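Local coordinates for protein MtVAO615 (Myceliophthora thermophila, PDB 6F72) that probably acts as a secreted FAD-dependent oxidase of still unidentified substrate, binding its flavin bicovalently and reacting rapidly with oxygen once reduced, at residues A[226-231]-A[287-292]; A[251-256]-A[291-296]. All blocks are in the same frame, centred on the assembly; numbering follows the deposited sequence.

In the fold
Coming from the N terminus, the chain first passes through the glycine-rich turn and helix start of 226-231, beside the FAD pyrophosphate, and then enters strand 251-257. A hairpin to strand 263-266 and helix 272-278 follow before strand 288-298 returns to both. Its 287-292 part closes the longer loop by packing on 226-231 in contact 1; its 291-296 part closes the shorter one by pairing with 251-256 in contact 2. The second loop opens within the first and closes a few residues beyond it, on the same strand, and the contacts share Ser-291 and Met-292. Trp-254 packs against Val-228 and Val-289, joining helix 227-233 to the antiparallel sheet of the PCMH-type domain.

Contact 1 of 2, residues A[226-231]-A[287-292]; sequences GIVGGY and AVVLSM. With FAD (flavin-adenine dinucleotide), chain E.
The FAD pocket is bordered here by a helix start and a strand, which meet through Val-228 and Met-292. Val-228 is directed toward the strand, and its CG1, anti to the backbone N (chi1 -171°), lies 3.7 Å from Met-292 CG and 3.8 Å from Val-289 CG1, so one methyl of this beta-branched residue touches two strand side chains. The Met-292 chain, extended beyond CG, passes over Val-228 and brings CE within 4.2 Å of Ile-227 CG1, crossing that side chain at about a right angle; a long unbranched residue can span both.

Beside this apolar contact lies the cofactor, in an arrangement consistent with the PCMH-type FAD-binding domain: the glycine-rich 226-231 grips one phosphate of the pyrophosphate, and the strand backbone reads the adenine. Gly-226 N donates to FAD O1P (2.7 Å) and Gly-230 N to FAD O2P (3.1 Å). Gly-226, Gly-229 and Gly-230 have no side chain, so the backbone can come close to the cofactor. The polar contacts of Val-289 with the base are made by its backbone: its N donates to FAD N1A at 2.8 Å and its O accepts from FAD N6A at 2.7 Å, both bonds nearly straight. The Tyr-231 ring has FAD N1 in plane at its edge, while its hydroxyl is bonded to His-237 O.

Contact 2 of 2, residues A[251-256]-A[291-296]; sequences VLEWEV and SMTARL
Glu-255 and Ser-291 face each other on the side of the sheet that also carries Glu-253 and Thr-293. Ser-291 OG donates to Glu-255 OE1 at 2.7 Å, using the anti lone pair of that oxygen. Glu-255 CG stands anti to its backbone N (chi1 179°) and the chain runs on extended, which brings the carboxylate alongside the small hydroxyl; OE2 is occupied by His-263 NE2, so both oxygens are engaged. Between the backbones, Glu-255 N donates to Ser-291 O (2.9 Å). Glu-255 O takes a weak bond from Ser-291 N and probably another from Leu-290 N, since Leu-290 and Ser-291 both face Glu-255 in a classic beta bulge.

Thr-293 O accepts twice, from Leu-252 N at 2.7 Å and Glu-253 N at 3.2 Å, both donors on the same face of its carbonyl plane. Thr-293 N donates to Glu-253 O (2.8 Å), which also takes a CA-H...O contact from Met-292 CA at 3.3 Å. Glu-253 OE2 is bonded to Tyr-185 OH. Leu-252 CD2 packs on the aliphatic Arg-295 CG at 3.8 Å, while Arg-295 NE bonds Asn-250 OD1.

On the opposite face, Trp-254 CZ3 lies 3.6 Å from Met-292 CB, and the sulfur stands obliquely to the six-membered ring in a Met-aromatic contact. Val-251 CG1 covers one ring face near the rim; Ser-279 OG satisfies NE1. Leu-252 and Glu-253 opposing Thr-293 make a second classic bulge in this antiparallel pair of the PCMH-type domain's sheet.

Contact 1 of 2, residues A[226-231]-A[287-292]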
ATOM      1  N   GLY A 226      -2.447  -6.624  -0.449  1.00 22.32           N
ATOM      2  CA  GLY A 226      -2.195  -7.632   0.574  1.00 22.05           C
ATOM      3  C   GLY A 226      -2.365  -7.072   1.985  1.00 21.74           C
ATOM      4  O   GLY A 226      -1.485  -6.341   2.474  1.00 21.41           O
ATOM      5  N   ILE A 227      -3.476  -7.449   2.633  1.00 21.69           N
ATOM      6  CA  ILE A 227      -3.864  -6.939   3.965  1.00 21.46           C
ATOM      7  C   ILE A 227      -2.851  -7.228   5.078  1.00 21.15           C
ATOM      8  O   ILE A 227      -2.662  -6.398   5.954  1.00 21.05           O
ATOM      9  CB  ILE A 227      -5.316  -7.350   4.354  1.00 21.79           C
ATOM     10  CG1 ILE A 227      -5.863  -6.444   5.462  1.00 21.79           C
ATOM     11  CG2 ILE A 227      -5.438  -8.843   4.678  1.00 21.91           C
ATOM     12  CD1 ILE A 227      -7.335  -6.655   5.763  1.00 22.23           C
ATOM     13  N   VAL A 228      -2.188  -8.375   5.011  1.00 21.00           N
ATOM     14  CA  VAL A 228      -1.223  -8.830   6.025  1.00 20.75           C
ATOM     15  C   VAL A 228       0.191  -8.319   5.707  1.00 20.48           C
ATOM     16  O   VAL A 228       1.082  -8.332   6.562  1.00 20.31           O
ATOM     17  CB  VAL A 228      -1.253 -10.376   6.127  1.00 21.10           C
ATOM     18  CG1 VAL A 228      -0.442 -10.892   7.322  1.00 21.17           C
ATOM     19  CG2 VAL A 228      -2.696 -10.869   6.238  1.00 21.35           C
ATOM     20  N   GLY A 229       0.385  -7.862   4.468  1.00 20.36           N
ATOM     21  CA  GLY A 229       1.698  -7.431   3.998  1.00 20.28           C
ATOM     22  C   GLY A 229       2.046  -5.996   4.365  1.00 20.07           C
ATOM     23  O   GLY A 229       1.802  -5.549   5.490  1.00 20.01           O
ATOM     24  N   GLY A 230       2.594  -5.266   3.395  1.00 20.09           N
ATOM     25  CA  GLY A 230       3.031  -3.883   3.587  1.00 19.88           C
ATOM     26  C   GLY A 230       1.916  -2.940   3.964  1.00 19.78           C
ATOM     27  O   GLY A 230       2.179  -1.893   4.559  1.00 19.80           O
ATOM     28  N   TYR A 231       0.682  -3.308   3.616  1.00 19.73           N
ATOM     29  CA  TYR A 231      -0.518  -2.555   3.977  1.00 19.75           C
ATOM     30  C   TYR A 231      -0.677  -2.336   5.510  1.00 19.63           C
ATOM     31  O   TYR A 231      -0.608  -1.192   5.989  1.00 19.66           O
ATOM     32  CB  TYR A 231      -1.776  -3.204   3.372  1.00 19.90           C
ATOM     33  CG  TYR A 231      -3.047  -2.532   3.835  1.00 20.09           C
ATOM     34  CD1 TYR A 231      -3.494  -1.341   3.236  1.00 20.26           C
ATOM     35  CD2 TYR A 231      -3.781  -3.053   4.927  1.00 20.07           C
ATOM     36  CE1 TYR A 231      -4.651  -0.708   3.686  1.00 20.52           C
ATOM     37  CE2 TYR A 231      -4.934  -2.438   5.371  1.00 20.28           C
ATOM     38  CZ  TYR A 231      -5.357  -1.262   4.775  1.00 20.53           C
ATOM     39  OH  TYR A 231      -6.498  -0.657   5.236  1.00 20.78           O
ATOM     40  N   ALA A 287      11.104  -8.558  10.045  1.00 19.72           N
ATOM     41  CA  ALA A 287      10.904 -10.015  10.063  1.00 20.02           C
ATOM     42  C   ALA A 287      10.028 -10.430   8.881  1.00 19.87           C
ATOM     43  O   ALA A 287       9.359  -9.587   8.264  1.00 19.52           O
ATOM     44  CB  ALA A 287      10.258 -10.457  11.384  1.00 20.07           C
ATOM     45  N   VAL A 288      10.018 -11.731   8.588  1.00 20.19           N
ATOM     46  CA  VAL A 288       9.133 -12.276   7.570  1.00 20.18           C
ATOM     47  C   VAL A 288       7.834 -12.678   8.254  1.00 20.15           C
ATOM     48  O   VAL A 288       7.837 -13.542   9.141  1.00 20.46           O
ATOM     49  CB  VAL A 288       9.772 -13.482   6.832  1.00 20.66           C
ATOM     50  CG1 VAL A 288       8.908 -13.936   5.675  1.00 20.60           C
ATOM     51  CG2 VAL A 288      11.158 -13.126   6.329  1.00 20.85           C
ATOM     52  N   VAL A 289       6.730 -12.073   7.830  1.00 19.85           N
ATOM     53  CA  VAL A 289       5.424 -12.336   8.443  1.00 19.89           C
ATOM     54  C   VAL A 289       4.746 -13.502   7.731  1.00 20.24           C
ATOM     55  O   VAL A 289       4.626 -13.487   6.492  1.00 20.21           O
ATOM     56  CB  VAL A 289       4.512 -11.082   8.401  1.00 19.48           C
ATOM     57  CG1 VAL A 289       3.047 -11.437   8.637  1.00 19.44           C
ATOM     58  CG2 VAL A 289       5.003 -10.020   9.393  1.00 19.29           C
ATOM     59  N   LEU A 290       4.308 -14.489   8.515  1.00 20.65           N
ATOM     60  CA  LEU A 290       3.567 -15.648   8.003  1.00 21.15           C
ATOM     61  C   LEU A 290       2.061 -15.493   8.136  1.00 21.18           C
ATOM     62  O   LEU A 290       1.295 -16.019   7.335  1.00 21.31           O
ATOM     63  CB  LEU A 290       4.033 -16.925   8.695  1.00 21.72           C
ATOM     64  CG  LEU A 290       5.500 -17.341   8.559  1.00 22.01           C
ATOM     65  CD1 LEU A 290       5.785 -18.444   9.568  1.00 22.59           C
ATOM     66  CD2 LEU A 290       5.831 -17.819   7.152  1.00 22.19           C
ATOM     67  N   SER A 291       1.634 -14.773   9.171  1.00 21.21           N
ATOM     68  CA  SER A 291       0.226 -14.467   9.368  1.00 21.38           C
ATOM     69  C   SER A 291       0.110 -13.313  10.337  1.00 21.32           C
ATOM     70  O   SER A 291       1.078 -12.975  11.034  1.00 21.25           O
ATOM     71  CB  SER A 291      -0.541 -15.692   9.913  1.00 21.89           C
ATOM     72  OG  SER A 291      -0.302 -15.887  11.299  1.00 22.08           O
ATOM     73  N   MET A 292      -1.080 -12.715  10.362  1.00 21.54           N
ATOM     74  CA  MET A 292      -1.484 -11.794  11.422  1.00 21.68           C
ATOM     75  C   MET A 292      -2.826 -12.236  11.983  1.00 22.10           C
ATOM     76  O   MET A 292      -3.624 -12.880  11.297  1.00 22.38           O
ATOM     77  CB  MET A 292      -1.553 -10.345  10.898  1.00 21.41           C
ATOM     78  CG  MET A 292      -2.769  -9.994  10.055  1.00 21.48           C
ATOM     79  SD  MET A 292      -2.837  -8.235   9.673  1.00 21.42           S
ATOM     80  CE  MET A 292      -4.525  -8.102   9.067  1.00 21.47           C
TER
HETATM   81  PA  FAD E 601       4.089  -5.846  -1.614  1.00 27.71           P
HETATM   82  O1A FAD E 601       4.752  -4.963  -2.639  1.00 29.18           O
HETATM   83  O2A FAD E 601       4.098  -7.322  -1.900  1.00 28.96           O
HETATM   84  O5B FAD E 601       4.773  -5.559  -0.188  1.00 27.29           O
HETATM   85  C5B FAD E 601       5.072  -4.235   0.255  1.00 25.55           C
HETATM   86  C4B FAD E 601       6.211  -4.230   1.268  1.00 24.27           C
HETATM   87  O4B FAD E 601       5.875  -5.074   2.372  1.00 24.31           O
HETATM   88  C3B FAD E 601       7.534  -4.744   0.734  1.00 23.62           C
HETATM   89  O3B FAD E 601       8.564  -3.976   1.369  1.00 22.80           O
HETATM   90  C2B FAD E 601       7.612  -6.185   1.210  1.00 23.16           C
HETATM   91  O2B FAD E 601       8.962  -6.608   1.413  1.00 22.94           O
HETATM   92  C1B FAD E 601       6.837  -6.132   2.516  1.00 23.87           C
HETATM   93  N9A FAD E 601       6.092  -7.371   2.846  1.00 23.54           N
HETATM   94  C8A FAD E 601       4.920  -7.754   2.296  1.00 23.37           C
HETATM   95  N7A FAD E 601       4.487  -8.914   2.851  1.00 23.09           N
HETATM   96  C5A FAD E 601       5.389  -9.276   3.777  1.00 23.16           C
HETATM   97  C6A FAD E 601       5.539 -10.400   4.728  1.00 22.71           C
HETATM   98  N6A FAD E 601       4.605 -11.376   4.763  1.00 22.98           N
HETATM   99  N1A FAD E 601       6.630 -10.420   5.528  1.00 22.39           N
HETATM  100  C2A FAD E 601       7.571  -9.451   5.491  1.00 23.03           C
HETATM  101  N3A FAD E 601       7.492  -8.389   4.650  1.00 23.47           N
HETATM  102  C4A FAD E 601       6.445  -8.252   3.785  1.00 23.16           C
HETATM  103  N1  FAD E 601      -2.768   1.749   0.985  1.00 30.38           N
HETATM  104  C2  FAD E 601      -3.675   2.269   1.850  1.00 30.63           C
HETATM  105  O2  FAD E 601      -3.308   2.555   3.014  1.00 30.15           O
HETATM  106  N3  FAD E 601      -4.959   2.488   1.490  1.00 31.27           N
HETATM  107  C4  FAD E 601      -5.441   2.226   0.265  1.00 30.35           C
HETATM  108  O4  FAD E 601      -6.639   2.449  -0.024  1.00 30.68           O
HETATM  109  C4X FAD E 601      -4.513   1.646  -0.731  1.00 29.87           C
HETATM  110  N5  FAD E 601      -4.918   1.339  -1.982  1.00 29.64           N
HETATM  111  C5X FAD E 601      -4.059   0.810  -2.901  1.00 28.29           C
HETATM  112  C6  FAD E 601      -4.505   0.493  -4.202  1.00 25.79           C
HETATM  113  C7  FAD E 601      -3.593  -0.058  -5.129  1.00 25.45           C
HETATM  114  C7M FAD E 601      -4.091  -0.384  -6.526  1.00 26.35           C
HETATM  115  C8  FAD E 601      -2.162  -0.319  -4.730  1.00 24.56           C
HETATM  116  C8M FAD E 601      -1.131  -0.997  -5.621  1.00 20.20           C
HETATM  117  C9  FAD E 601      -1.746  -0.000  -3.441  1.00 26.36           C
HETATM  118  C9A FAD E 601      -2.631   0.554  -2.511  1.00 27.54           C
HETATM  119  N10 FAD E 601      -2.196   0.853  -1.198  1.00 28.38           N
HETATM  120  C10 FAD E 601      -3.113   1.419  -0.287  1.00 29.56           C
HETATM  121  C1' FAD E 601      -0.797   0.654  -0.829  1.00 27.94           C
HETATM  122  C2' FAD E 601      -0.437  -0.506   0.050  1.00 27.79           C
HETATM  123  O2' FAD E 601      -0.862  -0.193   1.374  1.00 29.04           O
HETATM  124  C3' FAD E 601       1.083  -0.605  -0.021  1.00 26.83           C
HETATM  125  O3' FAD E 601       1.540  -0.580  -1.390  1.00 27.33           O
HETATM  126  C4' FAD E 601       1.588  -1.859   0.675  1.00 25.74           C
HETATM  127  O4' FAD E 601       3.010  -1.794   0.797  1.00 24.49           O
HETATM  128  C5' FAD E 601       1.132  -3.130  -0.044  1.00 26.27           C
HETATM  129  O5' FAD E 601       1.691  -4.289   0.552  1.00 27.08           O
HETATM  130  P   FAD E 601       1.605  -5.695  -0.220  1.00 26.78           P
HETATM  131  O1P FAD E 601       0.193  -5.901  -0.690  1.00 24.13           O
HETATM  132  O2P FAD E 601       2.299  -6.690   0.680  1.00 27.14           O
HETATM  133  O3P FAD E 601       2.547  -5.413  -1.502  1.00 27.06           O

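Contact 2 of 2, residues A[251-256]-A[291-296]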
ATOM      1  N   VAL A 251      -4.352  -4.928  14.810  1.00 19.98           N
ATOM      2  CA  VAL A 251      -3.509  -6.111  14.913  1.00 19.89           C
ATOM      3  C   VAL A 251      -3.464  -6.630  16.343  1.00 20.15           C
ATOM      4  O   VAL A 251      -3.235  -5.865  17.305  1.00 20.27           O
ATOM      5  CB  VAL A 251      -2.073  -5.895  14.380  1.00 19.64           C
ATOM      6  CG1 VAL A 251      -1.305  -7.217  14.387  1.00 19.71           C
ATOM      7  CG2 VAL A 251      -2.106  -5.374  12.965  1.00 19.41           C
ATOM      8  N   LEU A 252      -3.694  -7.938  16.476  1.00 20.25           N
ATOM      9  CA  LEU A 252      -3.581  -8.606  17.768  1.00 20.55           C
ATOM     10  C   LEU A 252      -2.250  -9.340  17.890  1.00 20.52           C
ATOM     11  O   LEU A 252      -1.587  -9.262  18.919  1.00 20.64           O
ATOM     12  CB  LEU A 252      -4.768  -9.545  18.007  1.00 20.91           C
ATOM     13  CG  LEU A 252      -6.174  -8.954  17.903  1.00 21.01           C
ATOM     14  CD1 LEU A 252      -7.194 -10.077  17.874  1.00 21.43           C
ATOM     15  CD2 LEU A 252      -6.460  -7.998  19.061  1.00 21.27           C
ATOM     16  N   GLU A 253      -1.872 -10.057  16.829  1.00 20.36           N
ATOM     17  CA  GLU A 253      -0.690 -10.919  16.814  1.00 20.49           C
ATOM     18  C   GLU A 253      -0.061 -10.890  15.448  1.00 20.20           C
ATOM     19  O   GLU A 253      -0.772 -10.739  14.465  1.00 20.01           O
ATOM     20  CB  GLU A 253      -1.085 -12.366  17.103  1.00 20.94           C
ATOM     21  CG  GLU A 253      -1.585 -12.560  18.525  1.00 21.40           C
ATOM     22  CD  GLU A 253      -1.947 -13.994  18.844  1.00 21.96           C
ATOM     23  OE1 GLU A 253      -1.179 -14.905  18.460  1.00 22.13           O
ATOM     24  OE2 GLU A 253      -2.984 -14.192  19.507  1.00 22.32           O
ATOM     25  N   TRP A 254       1.267 -11.023  15.424  1.00 20.25           N
ATOM     26  CA  TRP A 254       2.051 -11.277  14.216  1.00 20.16           C
ATOM     27  C   TRP A 254       2.746 -12.608  14.426  1.00 20.57           C
ATOM     28  O   TRP A 254       3.405 -12.807  15.451  1.00 20.82           O
ATOM     29  CB  TRP A 254       3.142 -10.224  14.005  1.00 19.95           C
ATOM     30  CG  TRP A 254       2.648  -8.841  13.694  1.00 19.68           C
ATOM     31  CD1 TRP A 254       2.649  -7.754  14.540  1.00 19.64           C
ATOM     32  CD2 TRP A 254       2.098  -8.390  12.456  1.00 19.45           C
ATOM     33  NE1 TRP A 254       2.124  -6.654  13.898  1.00 19.46           N
ATOM     34  CE2 TRP A 254       1.773  -7.016  12.619  1.00 19.30           C
ATOM     35  CE3 TRP A 254       1.829  -9.015  11.216  1.00 19.41           C
ATOM     36  CZ2 TRP A 254       1.205  -6.257  11.590  1.00 19.14           C
ATOM     37  CZ3 TRP A 254       1.251  -8.259  10.202  1.00 19.22           C
ATOM     38  CH2 TRP A 254       0.954  -6.893  10.391  1.00 19.08           C
ATOM     39  N   GLU A 255       2.610 -13.499  13.448  1.00 20.68           N
ATOM     40  CA  GLU A 255       3.405 -14.710  13.396  1.00 21.12           C
ATOM     41  C   GLU A 255       4.490 -14.492  12.345  1.00 20.96           C
ATOM     42  O   GLU A 255       4.201 -14.080  11.229  1.00 20.64           O
ATOM     43  CB  GLU A 255       2.519 -15.902  13.053  1.00 21.51           C
ATOM     44  CG  GLU A 255       3.266 -17.225  12.954  1.00 22.04           C
ATOM     45  CD  GLU A 255       2.499 -18.285  12.194  1.00 22.39           C
ATOM     46  OE1 GLU A 255       1.356 -18.022  11.758  1.00 22.17           O
ATOM     47  OE2 GLU A 255       3.052 -19.399  12.032  1.00 22.99           O
ATOM     48  N   VAL A 256       5.736 -14.732  12.746  1.00 21.24           N
ATOM     49  CA  VAL A 256       6.914 -14.336  11.984  1.00 21.17           C
ATOM     50  C   VAL A 256       8.027 -15.377  12.000  1.00 21.79           C
ATOM     51  O   VAL A 256       8.052 -16.263  12.851  1.00 22.19           O
ATOM     52  CB  VAL A 256       7.527 -12.974  12.470  1.00 20.86           C
ATOM     53  CG1 VAL A 256       6.471 -11.892  12.625  1.00 20.37           C
ATOM     54  CG2 VAL A 256       8.358 -13.133  13.741  1.00 21.20           C
ATOM     55  N   SER A 291       1.634 -14.773   9.171  1.00 21.21           N
ATOM     56  CA  SER A 291       0.226 -14.467   9.368  1.00 21.38           C
ATOM     57  C   SER A 291       0.110 -13.313  10.337  1.00 21.32           C
ATOM     58  O   SER A 291       1.078 -12.975  11.034  1.00 21.25           O
ATOM     59  CB  SER A 291      -0.541 -15.692   9.913  1.00 21.89           C
ATOM     60  OG  SER A 291      -0.302 -15.887  11.299  1.00 22.08           O
ATOM     61  N   MET A 292      -1.080 -12.715  10.362  1.00 21.54           N
ATOM     62  CA  MET A 292      -1.484 -11.794  11.422  1.00 21.68           C
ATOM     63  C   MET A 292      -2.826 -12.236  11.983  1.00 22.10           C
ATOM     64  O   MET A 292      -3.624 -12.880  11.297  1.00 22.38           O
ATOM     65  CB  MET A 292      -1.553 -10.345  10.898  1.00 21.41           C
ATOM     66  CG  MET A 292      -2.769  -9.994  10.055  1.00 21.48           C
ATOM     67  SD  MET A 292      -2.837  -8.235   9.673  1.00 21.42           S
ATOM     68  CE  MET A 292      -4.525  -8.102   9.067  1.00 21.47           C
ATOM     69  N   THR A 293      -3.058 -11.922  13.246  1.00 22.40           N
ATOM     70  CA  THR A 293      -4.377 -12.062  13.819  1.00 22.80           C
ATOM     71  C   THR A 293      -4.858 -10.644  14.056  1.00 22.62           C
ATOM     72  O   THR A 293      -4.111  -9.808  14.578  1.00 22.36           O
ATOM     73  CB  THR A 293      -4.318 -12.886  15.103  1.00 23.34           C
ATOM     74  OG1 THR A 293      -3.662 -14.118  14.803  1.00 23.68           O
ATOM     75  CG2 THR A 293      -5.723 -13.163  15.656  1.00 23.79           C
ATOM     76  N   ALA A 294      -6.090 -10.372  13.638  1.00 22.79           N
ATOM     77  CA  ALA A 294      -6.644  -9.031  13.729  1.00 22.81           C
ATOM     78  C   ALA A 294      -8.101  -9.048  14.123  1.00 23.33           C
ATOM     79  O   ALA A 294      -8.839  -9.995  13.815  1.00 23.62           O
ATOM     80  CB  ALA A 294      -6.468  -8.287  12.417  1.00 22.52           C
ATOM     81  N   ARG A 295      -8.490  -7.974  14.797  1.00 24.80           N
ATOM     82  CA  ARG A 295      -9.869  -7.695  15.176  1.00 25.24           C
ATOM     83  C   ARG A 295     -10.850  -7.757  14.004  1.00 25.11           C
ATOM     84  O   ARG A 295     -10.574  -7.261  12.918  1.00 24.55           O
ATOM     85  CB  ARG A 295      -9.961  -6.318  15.857  1.00 25.21           C
ATOM     86  CG  ARG A 295      -8.959  -6.109  16.986  1.00 25.47           C
ATOM     87  CD  ARG A 295      -9.240  -4.862  17.834  1.00 25.75           C
ATOM     88  NE  ARG A 295      -9.155  -3.606  17.092  1.00 25.26           N
ATOM     89  CZ  ARG A 295      -9.130  -2.386  17.639  1.00 25.50           C
ATOM     90  NH1 ARG A 295      -9.172  -2.230  18.971  1.00 26.16           N
ATOM     91  NH2 ARG A 295      -9.061  -1.313  16.852  1.00 24.97           N
ATOM     92  N   LEU A 296     -11.976  -8.413  14.243  1.00 25.85           N
ATOM     93  CA  LEU A 296     -13.148  -8.318  13.389  1.00 26.19           C
ATOM     94  C   LEU A 296     -14.184  -7.484  14.101  1.00 26.79           C
ATOM     95  O   LEU A 296     -14.184  -7.426  15.319  1.00 27.30           O
ATOM     96  CB  LEU A 296     -13.720  -9.705  13.078  1.00 26.59           C
ATOM     97  CG  LEU A 296     -12.956 -10.545  12.054  1.00 26.38           C
ATOM     98  CD1 LEU A 296     -13.688 -11.856  11.828  1.00 27.00           C
ATOM     99  CD2 LEU A 296     -12.780  -9.798  10.739  1.00 25.81           C
TER